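Local coordinates for haloacid dehalogenase-like hydrolase (Klebsiella pneumoniae subsp. pneumoniae, PDB 3PGV), which probably acts as a magnesium-dependent phosphatase of the Cof family within the haloacid dehalogenase superfamily, and holds a calcium ion in this crystal, at residues V23-L28 with A238-M243; N56-T61 with H212-V217; F111-N116 with N184-D189; L177-A182 with T199-M204. All blocks are in the same frame, centred on the assembly; numbering follows the deposited sequence.

Interaction 1 of 4, residues V23-L28 with A238-M243. With CA (calcium ion), chain E.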
loop_
_atom_site.group_PDB
_atom_site.type_symbol
_atom_site.label_atom_id
_atom_site.label_comp_id
_atom_site.label_asym_id
_atom_site.label_seq_id
_atom_site.Cartn_x
_atom_site.Cartn_y
_atom_site.Cartn_z
ATOM N N VAL A 23 -12.188 1.978 14.164
ATOM C CA VAL A 23 -11.032 2.200 13.294
ATOM C C VAL A 23 -11.453 2.149 11.828
ATOM O O VAL A 23 -12.046 1.157 11.388
ATOM C CB VAL A 23 -9.884 1.183 13.591
ATOM C CG1 VAL A 23 -8.675 1.435 12.682
ATOM C CG2 VAL A 23 -9.474 1.225 15.066
ATOM N N VAL A 24 -11.153 3.217 11.072
ATOM C CA VAL A 24 -11.384 3.249 9.640
ATOM C C VAL A 24 -10.035 3.146 8.932
ATOM O O VAL A 24 -9.156 3.984 9.162
ATOM C CB VAL A 24 -12.172 4.519 9.188
ATOM C CG1 VAL A 24 -12.229 4.618 7.661
ATOM C CG2 VAL A 24 -13.573 4.535 9.776
ATOM N N ALA A 25 -9.847 2.091 8.115
ATOM C CA ALA A 25 -8.613 1.909 7.352
ATOM C C ALA A 25 -8.883 2.133 5.887
ATOM O O ALA A 25 -9.880 1.634 5.359
ATOM C CB ALA A 25 -8.052 0.519 7.570
ATOM N N SER A 26 -8.047 2.916 5.225
ATOM C CA SER A 26 -8.274 3.163 3.825
ATOM C C SER A 26 -7.007 3.218 3.034
ATOM O O SER A 26 -6.059 3.913 3.416
ATOM C CB SER A 26 -9.078 4.448 3.625
ATOM O OG SER A 26 -9.464 4.612 2.265
ATOM N N ASP A 27 -7.008 2.544 1.878
ATOM C CA ASP A 27 -5.986 2.709 0.867
ATOM C C ASP A 27 -6.105 4.165 0.324
ATOM O O ASP A 27 -7.134 4.820 0.540
ATOM C CB ASP A 27 -6.198 1.677 -0.269
ATOM C CG ASP A 27 -5.309 1.873 -1.489
ATOM O OD1 ASP A 27 -4.122 2.242 -1.312
ATOM O OD2 ASP A 27 -5.794 1.633 -2.621
ATOM N N LEU A 28 -5.061 4.676 -0.329
ATOM C CA LEU A 28 -5.095 6.050 -0.818
ATOM C C LEU A 28 -5.384 6.142 -2.308
ATOM O O LEU A 28 -6.500 6.519 -2.692
ATOM C CB LEU A 28 -3.815 6.806 -0.426
ATOM C CG LEU A 28 -3.633 7.020 1.092
ATOM C CD1 LEU A 28 -2.206 7.420 1.429
ATOM C CD2 LEU A 28 -4.637 8.042 1.629
ATOM N N ALA A 238 -5.992 -6.879 -0.638
ATOM C CA ALA A 238 -6.745 -8.125 -0.453
ATOM C C ALA A 238 -6.725 -8.637 1.003
ATOM O O ALA A 238 -7.796 -8.889 1.572
ATOM C CB ALA A 238 -6.235 -9.195 -1.409
ATOM N N GLU A 239 -5.521 -8.725 1.631
ATOM C CA GLU A 239 -5.412 -9.178 3.035
ATOM C C GLU A 239 -6.122 -8.201 3.979
ATOM O O GLU A 239 -6.899 -8.624 4.830
ATOM C CB GLU A 239 -3.933 -9.374 3.469
ATOM C CG GLU A 239 -3.140 -10.355 2.610
ATOM C CD GLU A 239 -2.547 -9.776 1.330
ATOM O OE1 GLU A 239 -2.715 -8.558 1.084
ATOM O OE2 GLU A 239 -1.889 -10.539 0.587
HETATM N N MSE A 240 -5.912 -6.893 3.775
HETATM C CA MSE A 240 -6.545 -5.851 4.596
HETATM C C MSE A 240 -8.061 -5.933 4.542
HETATM O O MSE A 240 -8.715 -5.861 5.585
HETATM C CB MSE A 240 -6.066 -4.444 4.170
HETATM C CG MSE A 240 -6.617 -3.333 5.052
HETATM SE SE MSE A 240 -5.958 -1.588 4.597
HETATM C CE MSE A 240 -6.693 -1.404 2.841
ATOM N N LEU A 241 -8.623 -6.088 3.332
ATOM C CA LEU A 241 -10.070 -6.114 3.144
ATOM C C LEU A 241 -10.719 -7.364 3.705
ATOM O O LEU A 241 -11.846 -7.292 4.188
ATOM C CB LEU A 241 -10.442 -5.923 1.656
ATOM C CG LEU A 241 -9.994 -4.605 1.006
ATOM C CD1 LEU A 241 -10.462 -4.531 -0.440
ATOM C CD2 LEU A 241 -10.505 -3.413 1.779
ATOM N N SER A 242 -10.024 -8.511 3.648
ATOM C CA SER A 242 -10.579 -9.767 4.167
ATOM C C SER A 242 -10.319 -9.958 5.668
ATOM O O SER A 242 -11.128 -10.587 6.342
ATOM C CB SER A 242 -10.069 -10.963 3.368
ATOM O OG SER A 242 -8.653 -10.967 3.282
HETATM N N MSE A 243 -9.211 -9.392 6.197
HETATM C CA MSE A 243 -8.891 -9.495 7.648
HETATM C C MSE A 243 -9.707 -8.506 8.495
HETATM O O MSE A 243 -9.944 -8.762 9.654
HETATM C CB MSE A 243 -7.396 -9.285 7.903
HETATM C CG MSE A 243 -6.529 -10.402 7.364
HETATM SE SE MSE A 243 -4.649 -9.919 7.347
HETATM C CE MSE A 243 -4.294 -9.919 9.269
HETATM CA CA CA E . -4.869 1.436 -4.597
HETATM O O HOH W 1 -3.839 -0.686 -3.464
#

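Interaction 2 of 4, residues N56-T61 with H212-V217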
loop_
_atom_site.group_PDB
_atom_site.type_symbol
_atom_site.label_atom_id
_atom_site.label_comp_id
_atom_site.label_asym_id
_atom_site.label_seq_id
_atom_site.Cartn_x
_atom_site.Cartn_y
_atom_site.Cartn_z
ATOM N N ASN A 56 -10.974 6.598 14.753
ATOM C CA ASN A 56 -9.551 6.553 14.412
ATOM C C ASN A 56 -9.365 6.228 12.956
ATOM O O ASN A 56 -10.090 5.393 12.413
ATOM C CB ASN A 56 -8.838 5.512 15.255
ATOM C CG ASN A 56 -8.858 5.827 16.710
ATOM O OD1 ASN A 56 -8.051 6.613 17.198
ATOM N ND2 ASN A 56 -9.852 5.304 17.419
ATOM N N PHE A 57 -8.371 6.851 12.319
ATOM C CA PHE A 57 -8.094 6.612 10.912
ATOM C C PHE A 57 -6.734 6.044 10.708
ATOM O O PHE A 57 -5.777 6.461 11.364
ATOM C CB PHE A 57 -8.269 7.891 10.092
ATOM C CG PHE A 57 -9.708 8.260 9.839
ATOM C CD1 PHE A 57 -10.411 9.051 10.744
ATOM C CD2 PHE A 57 -10.371 7.803 8.705
ATOM C CE1 PHE A 57 -11.745 9.382 10.517
ATOM C CE2 PHE A 57 -11.707 8.135 8.479
ATOM C CZ PHE A 57 -12.385 8.928 9.383
ATOM N N VAL A 58 -6.637 5.061 9.817
ATOM C CA VAL A 58 -5.367 4.439 9.453
ATOM C C VAL A 58 -5.273 4.425 7.931
ATOM O O VAL A 58 -6.171 3.917 7.265
ATOM C CB VAL A 58 -5.227 3.008 10.055
ATOM C CG1 VAL A 58 -3.894 2.385 9.670
ATOM C CG2 VAL A 58 -5.393 3.034 11.572
ATOM N N PHE A 59 -4.244 5.048 7.383
ATOM C CA PHE A 59 -4.076 5.099 5.935
ATOM C C PHE A 59 -2.983 4.144 5.485
ATOM O O PHE A 59 -1.934 4.054 6.133
ATOM C CB PHE A 59 -3.837 6.537 5.460
ATOM C CG PHE A 59 -4.958 7.462 5.881
ATOM C CD1 PHE A 59 -6.221 7.361 5.301
ATOM C CD2 PHE A 59 -4.789 8.348 6.940
ATOM C CE1 PHE A 59 -7.286 8.138 5.767
ATOM C CE2 PHE A 59 -5.849 9.151 7.381
ATOM C CZ PHE A 59 -7.084 9.046 6.792
ATOM N N ALA A 60 -3.299 3.296 4.489
ATOM C CA ALA A 60 -2.405 2.219 4.062
ATOM C C ALA A 60 -2.088 2.312 2.592
ATOM O O ALA A 60 -2.982 2.213 1.755
ATOM C CB ALA A 60 -3.024 0.869 4.384
ATOM N N THR A 61 -0.817 2.469 2.263
ATOM C CA THR A 61 -0.417 2.631 0.876
ATOM C C THR A 61 0.799 1.789 0.525
ATOM O O THR A 61 1.558 1.379 1.416
ATOM C CB THR A 61 -0.188 4.125 0.567
ATOM O OG1 THR A 61 0.201 4.274 -0.810
ATOM C CG2 THR A 61 0.855 4.761 1.490
ATOM N N HIS A 212 -1.825 -7.110 7.721
ATOM C CA HIS A 212 -1.037 -7.465 8.903
ATOM C C HIS A 212 -0.579 -6.213 9.631
ATOM O O HIS A 212 -0.563 -6.195 10.865
ATOM C CB HIS A 212 0.166 -8.342 8.529
ATOM C CG HIS A 212 -0.220 -9.680 7.979
ATOM N ND1 HIS A 212 -0.491 -9.858 6.628
ATOM C CD2 HIS A 212 -0.400 -10.860 8.619
ATOM C CE1 HIS A 212 -0.818 -11.132 6.494
ATOM N NE2 HIS A 212 -0.776 -11.776 7.662
ATOM N N ALA A 213 -0.265 -5.126 8.870
ATOM C CA ALA A 213 0.109 -3.854 9.477
ATOM C C ALA A 213 -1.104 -3.192 10.151
ATOM O O ALA A 213 -0.970 -2.650 11.257
ATOM C CB ALA A 213 0.700 -2.934 8.439
ATOM N N LEU A 214 -2.315 -3.326 9.532
ATOM C CA LEU A 214 -3.558 -2.814 10.116
ATOM C C LEU A 214 -3.848 -3.494 11.436
ATOM O O LEU A 214 -4.186 -2.817 12.411
ATOM C CB LEU A 214 -4.749 -2.987 9.148
ATOM C CG LEU A 214 -6.125 -2.589 9.719
ATOM C CD1 LEU A 214 -6.143 -1.122 10.153
ATOM C CD2 LEU A 214 -7.227 -2.894 8.748
ATOM N N GLU A 215 -3.672 -4.824 11.496
ATOM C CA GLU A 215 -3.852 -5.576 12.740
ATOM C C GLU A 215 -2.918 -5.034 13.838
ATOM O O GLU A 215 -3.360 -4.825 14.969
ATOM C CB GLU A 215 -3.606 -7.070 12.511
ATOM C CG GLU A 215 -3.797 -7.905 13.773
ATOM C CD GLU A 215 -3.826 -9.405 13.568
ATOM O OE1 GLU A 215 -3.078 -9.907 12.695
ATOM O OE2 GLU A 215 -4.545 -10.087 14.331
ATOM N N ALA A 216 -1.628 -4.779 13.489
ATOM C CA ALA A 216 -0.633 -4.252 14.436
ATOM C C ALA A 216 -1.019 -2.841 14.918
ATOM O O ALA A 216 -0.976 -2.566 16.120
ATOM C CB ALA A 216 0.742 -4.223 13.782
ATOM N N VAL A 217 -1.468 -1.981 13.986
ATOM C CA VAL A 217 -1.881 -0.614 14.302
ATOM C C VAL A 217 -3.139 -0.607 15.172
ATOM O O VAL A 217 -3.178 0.102 16.180
ATOM C CB VAL A 217 -2.042 0.249 13.024
ATOM C CG1 VAL A 217 -2.711 1.577 13.342
ATOM C CG2 VAL A 217 -0.696 0.471 12.345
#

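Interaction 3 of 4, residues F111-N116 with N184-D189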
loop_
_atom_site.group_PDB
_atom_site.type_symbol
_atom_site.label_atom_id
_atom_site.label_comp_id
_atom_site.label_asym_id
_atom_site.label_seq_id
_atom_site.Cartn_x
_atom_site.Cartn_y
_atom_site.Cartn_z
ATOM N N PHE A 111 17.157 -8.374 -6.409
ATOM C CA PHE A 111 17.908 -7.286 -7.063
ATOM C C PHE A 111 18.324 -7.650 -8.491
ATOM O O PHE A 111 18.520 -6.757 -9.315
ATOM C CB PHE A 111 19.164 -6.944 -6.258
ATOM C CG PHE A 111 18.951 -6.297 -4.912
ATOM C CD1 PHE A 111 17.694 -5.840 -4.529
ATOM C CD2 PHE A 111 20.024 -6.061 -4.060
ATOM C CE1 PHE A 111 17.500 -5.241 -3.280
ATOM C CE2 PHE A 111 19.831 -5.454 -2.815
ATOM C CZ PHE A 111 18.567 -5.044 -2.436
ATOM N N GLU A 112 18.487 -8.963 -8.774
ATOM C CA GLU A 112 19.093 -9.443 -10.008
ATOM C C GLU A 112 18.253 -10.471 -10.756
ATOM O O GLU A 112 18.648 -10.893 -11.838
ATOM C CB GLU A 112 20.496 -10.032 -9.695
ATOM C CG GLU A 112 21.481 -9.002 -9.137
ATOM C CD GLU A 112 21.682 -7.797 -10.047
ATOM O OE1 GLU A 112 21.877 -8.000 -11.267
ATOM O OE2 GLU A 112 21.636 -6.652 -9.541
ATOM N N ILE A 113 17.107 -10.901 -10.181
ATOM C CA ILE A 113 16.297 -11.982 -10.761
ATOM C C ILE A 113 15.931 -11.750 -12.242
ATOM O O ILE A 113 15.962 -12.698 -13.037
ATOM C CB ILE A 113 15.070 -12.362 -9.864
ATOM C CG1 ILE A 113 14.456 -13.719 -10.302
ATOM C CG2 ILE A 113 14.016 -11.235 -9.821
ATOM C CD1 ILE A 113 13.382 -14.334 -9.316
ATOM N N VAL A 114 15.647 -10.488 -12.623
ATOM C CA VAL A 114 15.290 -10.162 -14.014
ATOM C C VAL A 114 16.141 -9.015 -14.549
ATOM O O VAL A 114 15.639 -8.162 -15.271
ATOM C CB VAL A 114 13.768 -9.896 -14.187
ATOM C CG1 VAL A 114 12.980 -11.198 -14.159
ATOM C CG2 VAL A 114 13.255 -8.928 -13.127
ATOM N N ARG A 115 17.453 -9.017 -14.221
ATOM C CA ARG A 115 18.370 -7.979 -14.676
ATOM C C ARG A 115 18.390 -7.870 -16.202
ATOM O O ARG A 115 18.427 -6.758 -16.746
ATOM C CB ARG A 115 19.786 -8.253 -14.167
ATOM C CG ARG A 115 20.779 -7.164 -14.550
ATOM C CD ARG A 115 21.104 -6.348 -13.355
ATOM N NE ARG A 115 21.199 -4.936 -13.653
ATOM C CZ ARG A 115 21.333 -4.004 -12.724
ATOM N NH1 ARG A 115 21.381 -4.341 -11.440
ATOM N NH2 ARG A 115 21.413 -2.726 -13.065
ATOM N N ASN A 116 18.375 -9.026 -16.892
ATOM C CA ASN A 116 18.532 -9.086 -18.350
ATOM C C ASN A 116 17.214 -9.091 -19.113
ATOM O O ASN A 116 17.216 -9.318 -20.322
ATOM C CB ASN A 116 19.396 -10.277 -18.742
ATOM C CG ASN A 116 20.756 -10.264 -18.083
ATOM O OD1 ASN A 116 21.132 -11.200 -17.378
ATOM N ND2 ASN A 116 21.470 -9.145 -18.201
ATOM N N ASN A 184 6.533 -16.855 -6.129
ATOM C CA ASN A 184 5.716 -17.552 -5.115
ATOM C C ASN A 184 6.167 -18.991 -4.937
ATOM O O ASN A 184 6.316 -19.455 -3.803
ATOM C CB ASN A 184 4.203 -17.484 -5.456
ATOM C CG ASN A 184 3.576 -16.133 -5.133
ATOM O OD1 ASN A 184 3.984 -15.437 -4.188
ATOM N ND2 ASN A 184 2.505 -15.775 -5.844
ATOM N N ALA A 185 6.463 -19.680 -6.042
ATOM C CA ALA A 185 6.937 -21.070 -5.966
ATOM C C ALA A 185 8.352 -21.136 -5.365
ATOM O O ALA A 185 8.668 -22.077 -4.644
ATOM C CB ALA A 185 6.917 -21.711 -7.353
ATOM N N ARG A 186 9.195 -20.127 -5.666
ATOM C CA ARG A 186 10.580 -20.082 -5.198
ATOM C C ARG A 186 10.705 -19.856 -3.677
ATOM O O ARG A 186 11.518 -20.518 -3.032
ATOM C CB ARG A 186 11.371 -19.015 -5.973
ATOM C CG ARG A 186 12.819 -18.895 -5.548
ATOM C CD ARG A 186 13.598 -18.027 -6.496
ATOM N NE ARG A 186 14.963 -17.847 -6.023
ATOM C CZ ARG A 186 15.957 -17.405 -6.778
ATOM N NH1 ARG A 186 15.752 -17.124 -8.058
ATOM N NH2 ARG A 186 17.171 -17.263 -6.268
ATOM N N TRP A 187 9.872 -18.963 -3.104
ATOM C CA TRP A 187 10.029 -18.562 -1.706
ATOM C C TRP A 187 8.884 -18.893 -0.750
ATOM O O TRP A 187 9.096 -18.888 0.476
ATOM C CB TRP A 187 10.416 -17.090 -1.611
ATOM C CG TRP A 187 11.793 -16.816 -2.131
ATOM C CD1 TRP A 187 12.974 -17.273 -1.614
ATOM C CD2 TRP A 187 12.140 -15.956 -3.224
ATOM N NE1 TRP A 187 14.033 -16.770 -2.334
ATOM C CE2 TRP A 187 13.553 -15.928 -3.305
ATOM C CE3 TRP A 187 11.393 -15.178 -4.130
ATOM C CZ2 TRP A 187 14.233 -15.185 -4.274
ATOM C CZ3 TRP A 187 12.067 -14.437 -5.090
ATOM C CH2 TRP A 187 13.470 -14.466 -5.174
ATOM N N GLY A 188 7.684 -19.124 -1.284
ATOM C CA GLY A 188 6.519 -19.462 -0.464
ATOM C C GLY A 188 6.194 -18.433 0.603
ATOM O O GLY A 188 6.109 -17.230 0.313
ATOM N N ASP A 189 6.056 -18.904 1.864
ATOM C CA ASP A 189 5.760 -18.083 3.061
ATOM C C ASP A 189 6.746 -16.928 3.277
ATOM O O ASP A 189 6.427 -15.994 4.013
ATOM C CB ASP A 189 5.767 -18.973 4.326
ATOM C CG ASP A 189 4.559 -19.861 4.470
ATOM O OD1 ASP A 189 3.656 -19.784 3.600
ATOM O OD2 ASP A 189 4.492 -20.616 5.471
#

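Interaction 4 of 4, residues L177-A182 with T199-M204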
loop_
_atom_site.group_PDB
_atom_site.type_symbol
_atom_site.label_atom_id
_atom_site.label_comp_id
_atom_site.label_asym_id
_atom_site.label_seq_id
_atom_site.Cartn_x
_atom_site.Cartn_y
_atom_site.Cartn_z
ATOM N N LEU A 177 2.854 -11.786 -15.030
ATOM C CA LEU A 177 2.140 -12.943 -14.453
ATOM C C LEU A 177 3.037 -14.189 -14.198
ATOM O O LEU A 177 3.007 -14.732 -13.088
ATOM C CB LEU A 177 0.905 -13.305 -15.292
ATOM C CG LEU A 177 -0.242 -12.289 -15.227
ATOM C CD1 LEU A 177 -1.291 -12.581 -16.277
ATOM C CD2 LEU A 177 -0.861 -12.241 -13.832
ATOM N N PRO A 178 3.878 -14.644 -15.184
ATOM C CA PRO A 178 4.749 -15.803 -14.911
ATOM C C PRO A 178 5.829 -15.493 -13.865
ATOM O O PRO A 178 6.267 -16.405 -13.157
ATOM C CB PRO A 178 5.353 -16.134 -16.286
ATOM C CG PRO A 178 4.513 -15.397 -17.272
ATOM C CD PRO A 178 4.031 -14.181 -16.571
ATOM N N LEU A 179 6.246 -14.197 -13.748
ATOM C CA LEU A 179 7.230 -13.788 -12.739
ATOM C C LEU A 179 6.613 -13.874 -11.336
ATOM O O LEU A 179 7.293 -14.292 -10.381
ATOM C CB LEU A 179 7.767 -12.357 -13.024
ATOM C CG LEU A 179 8.815 -11.790 -12.002
ATOM C CD1 LEU A 179 10.033 -12.678 -11.901
ATOM C CD2 LEU A 179 9.235 -10.358 -12.374
ATOM N N GLU A 180 5.301 -13.545 -11.222
ATOM C CA GLU A 180 4.563 -13.665 -9.959
ATOM C C GLU A 180 4.548 -15.124 -9.499
ATOM O O GLU A 180 4.879 -15.412 -8.341
ATOM C CB GLU A 180 3.123 -13.140 -10.125
ATOM C CG GLU A 180 2.293 -13.256 -8.861
ATOM C CD GLU A 180 0.845 -12.826 -9.002
ATOM O OE1 GLU A 180 0.282 -13.002 -10.103
ATOM O OE2 GLU A 180 0.239 -12.447 -7.977
ATOM N N GLN A 181 4.224 -16.055 -10.432
ATOM C CA GLN A 181 4.179 -17.476 -10.147
ATOM C C GLN A 181 5.516 -18.030 -9.739
ATOM O O GLN A 181 5.572 -18.846 -8.831
ATOM C CB GLN A 181 3.632 -18.260 -11.363
ATOM C CG GLN A 181 2.163 -18.583 -11.256
ATOM C CD GLN A 181 1.882 -19.663 -10.219
ATOM O OE1 GLN A 181 0.890 -19.610 -9.493
ATOM N NE2 GLN A 181 2.759 -20.661 -10.126
ATOM N N ALA A 182 6.588 -17.688 -10.478
ATOM C CA ALA A 182 7.922 -18.241 -10.207
ATOM C C ALA A 182 8.436 -17.832 -8.829
ATOM O O ALA A 182 9.030 -18.649 -8.131
ATOM C CB ALA A 182 8.901 -17.803 -11.285
ATOM N N THR A 199 0.832 -3.014 -13.999
ATOM C CA THR A 199 2.196 -2.844 -14.491
ATOM C C THR A 199 3.227 -2.831 -13.383
ATOM O O THR A 199 4.398 -2.548 -13.647
ATOM C CB THR A 199 2.286 -1.550 -15.308
ATOM O OG1 THR A 199 1.865 -0.463 -14.477
ATOM C CG2 THR A 199 1.445 -1.604 -16.591
ATOM N N CYS A 200 2.808 -3.100 -12.138
ATOM C CA CYS A 200 3.723 -3.057 -11.004
ATOM C C CYS A 200 3.547 -4.264 -10.096
ATOM O O CYS A 200 2.545 -4.370 -9.394
ATOM C CB CYS A 200 3.568 -1.749 -10.240
ATOM S SG CYS A 200 4.787 -1.514 -8.929
ATOM N N LEU A 201 4.501 -5.208 -10.157
ATOM C CA LEU A 201 4.484 -6.432 -9.347
ATOM C C LEU A 201 5.410 -6.254 -8.162
ATOM O O LEU A 201 6.610 -6.061 -8.349
ATOM C CB LEU A 201 4.927 -7.634 -10.212
ATOM C CG LEU A 201 4.906 -9.014 -9.527
ATOM C CD1 LEU A 201 3.505 -9.344 -8.984
ATOM C CD2 LEU A 201 5.383 -10.086 -10.472
ATOM N N GLU A 202 4.848 -6.258 -6.937
ATOM C CA GLU A 202 5.594 -5.926 -5.722
ATOM C C GLU A 202 5.903 -7.114 -4.851
ATOM O O GLU A 202 5.114 -8.073 -4.785
ATOM C CB GLU A 202 4.857 -4.847 -4.918
ATOM C CG GLU A 202 4.334 -3.723 -5.802
ATOM C CD GLU A 202 3.977 -2.438 -5.096
ATOM O OE1 GLU A 202 4.304 -2.301 -3.897
ATOM O OE2 GLU A 202 3.492 -1.517 -5.781
ATOM N N VAL A 203 7.059 -7.056 -4.145
ATOM C CA VAL A 203 7.472 -8.127 -3.238
ATOM C C VAL A 203 7.842 -7.561 -1.897
ATOM O O VAL A 203 8.747 -6.731 -1.803
ATOM C CB VAL A 203 8.624 -9.014 -3.822
ATOM C CG1 VAL A 203 8.894 -10.214 -2.916
ATOM C CG2 VAL A 203 8.300 -9.475 -5.240
HETATM N N MSE A 204 7.142 -8.003 -0.848
HETATM C CA MSE A 204 7.446 -7.650 0.535
HETATM C C MSE A 204 7.803 -8.930 1.289
HETATM O O MSE A 204 7.613 -10.028 0.759
HETATM C CB MSE A 204 6.225 -6.968 1.212
HETATM C CG MSE A 204 6.018 -5.509 0.810
HETATM SE SE MSE A 204 5.454 -5.269 -1.034
HETATM C CE MSE A 204 3.815 -6.435 -1.069
#

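Interaction 1 of 4, residues V23-L28 with A238-M243
Met-240, a selenomethionine, reaches from helix 238-243 to strand 23-27 and meets it at two points. Its SE lies 4.2 Å from Ala-25 CB, and beyond it the terminal methyl CE comes to 4.1 Å from Asp-27 N and 4.4 Å from Asp-27 CB. Met-240 CG stands anti to the backbone N (chi1 -176°) and the next torsion is extended too, which carries SE out to the strand; the bend at chi3, 64°, then turns CE toward Asp-27. No hydrogen bond crosses the contact. The strand is a central one in the parallel part of the Rossmann-like sheet of the HAD fold, and the metal-binding aspartates gather at its C-terminal end. There Asp-27 OD2 binds the calcium ion at 2.2 Å, with Asp-29 and Asp-233 completing the protein's share of the site and a water at 2.6 Å from the metal. OD2 is also hydrogen-bonded to Thr-31, while OD1 forms a salt bridge with Lys-210, so both carboxylate oxygens are held. Farther out, Ser-26 OG donates in the carbonyl plane to Asp-27 O. On the helix, Ser-242 N and OG reach Ala-238 O from opposite faces of its plane, the hydroxyl at 2.8 Å.

Interaction 2 of 4, residues N56-T61 with H212-V217
Val-58 and Val-217 share one setting: in each, CG1 is anti to the backbone N (chi1 -180° and 170°) and CG2 is anti to the carbonyl carbon. Val-58 thereby presents both methyls to helix 210-220, whereas Val-217 meets the strand with CG1. That one methyl lies 3.5 Å from Val-58 CG2 and 3.9 Å from Val-58 CG1, the two valines lying alongside each other and pointing contrary ways. One turn earlier Leu-214 crosses Val-58 at a slant, and its CD1 comes to 4.2 Å from Val-58 CG1. The CB of Leu-214 does not point at the strand; the branch beyond it makes the approach. Val-58 thus fits against two helix residues three positions apart. This is helix-on-sheet packing in the Rossmann-like core of the HAD fold, on one face of strand 56-60; Phe-57 and Phe-59 turn to the other face, where Leu-47 of helix 41-51 packs on both. Nearby, Lys-210 of the same helix 210-220 hydrogen-bonds through NZ to Ala-60 O. Every touching group is a buried hydrocarbon, and between these residues only the fit of branched side chains acts, without a directional bond.

Interaction 3 of 4, residues F111-N116 with N184-D189
Ile-113 meets the end of helix 173-187 mainly with its terminal methyl CD1, which has two neighbours there. On the more enclosed side it lies 4.1 Å from Trp-187 CH2, at the far end of the indole, the two side chains reaching toward one another from their two segments. CG1 of Ile-113 is anti to the backbone N (chi1 -165°) and the chain runs on extended, which brings CD1 out to the ring. Ile-106 and Leu-110 of helix 104-110 also pack on Trp-187, while Phe-168 of strand 163-169 touches Ile-113. The contact therefore joins two elements on one face of the smaller mixed sheet, in the cap domain of this Cof-type HAD protein. The solvent side belongs to the exposed Arg-186, whose NH1 passes 3.9 Å from Ile-113 CD1 without a polar bond between them. Its chain is extended from CG to NE, its NH2 forms a salt bridge with Asp-109, and its CG sits 3.7 Å above the centre of the Trp-187 ring. Away from the helix, a salt bridge joins Arg-115 and Glu-112 within the loop.

Interaction 4 of 4, residues L177-A182 with T199-M204
This is a buried apolar contact of helix on sheet in the alpha/beta cap domain of a Cof-type HAD protein, where helix 173-187 lies against strand 200-205 of the six-stranded mixed sheet. Strand 191-195 comes between the two in sequence and pairs antiparallel with 200-205 at the edge of that sheet, so the helix leads into a hairpin and packs against its second strand. Leu-201 supplies the strand's whole share of the contact. With CG anti to the backbone N (chi1 -177°), it projects from the strand toward the helix. Its CD2 lies 4.1 Å from Leu-179 CG, where the two leucines meet at a slant, and 3.8 Å from Glu-180 CB; it also rests on the helix backbone. Leu-201 CD1 reaches only Glu-180, at 4.0 Å from Glu-180 CB and 4.1 Å from Glu-180 CG, and these two side chains run at about a right angle. Glu-180 therefore serves two environments: its methylenes pack on the leucine, while the chain, extended beyond CG, carries the carboxylate onward to a salt bridge between OE2 and Arg-256. Around this core, Phe-195 packs on both Glu-180 and Leu-201, and Phe-168 of strand 163-169 packs on Leu-179. No hydrogen bond joins the two segments, and the CA atoms of Glu-180 and Leu-201 stand 7.3 Å apart. The nearest approach falls on the main chain: Leu-201 CD2 sits 3.5 Å from Glu-180 N and 3.7 Å from Glu-180 CA.

How the interactions relate
Interactions 1 and 2 are buried in the Rossmann-like core and share a sheet: strands 23-27 and 56-60 are neighbours, joined through Val-24 and the backbone of Asn-56 and Val-58, and Leu-214 CD1 packs on Ala-25 CB. Interactions 3 and 4 belong to the cap and share helix 173-187; their centres are 9 Å apart, and Val-114 CG1 touches Leu-179 CD1. Van der Waals contacts without a hydrogen bond across carry all four, but their polar surroundings differ. Interaction 1 runs up to a metal site, interaction 2 is hydrocarbon throughout, interaction 4 is largely buried, with one carboxylate paired to Arg-256, and interaction 3 is a surface contact edged by charged groups.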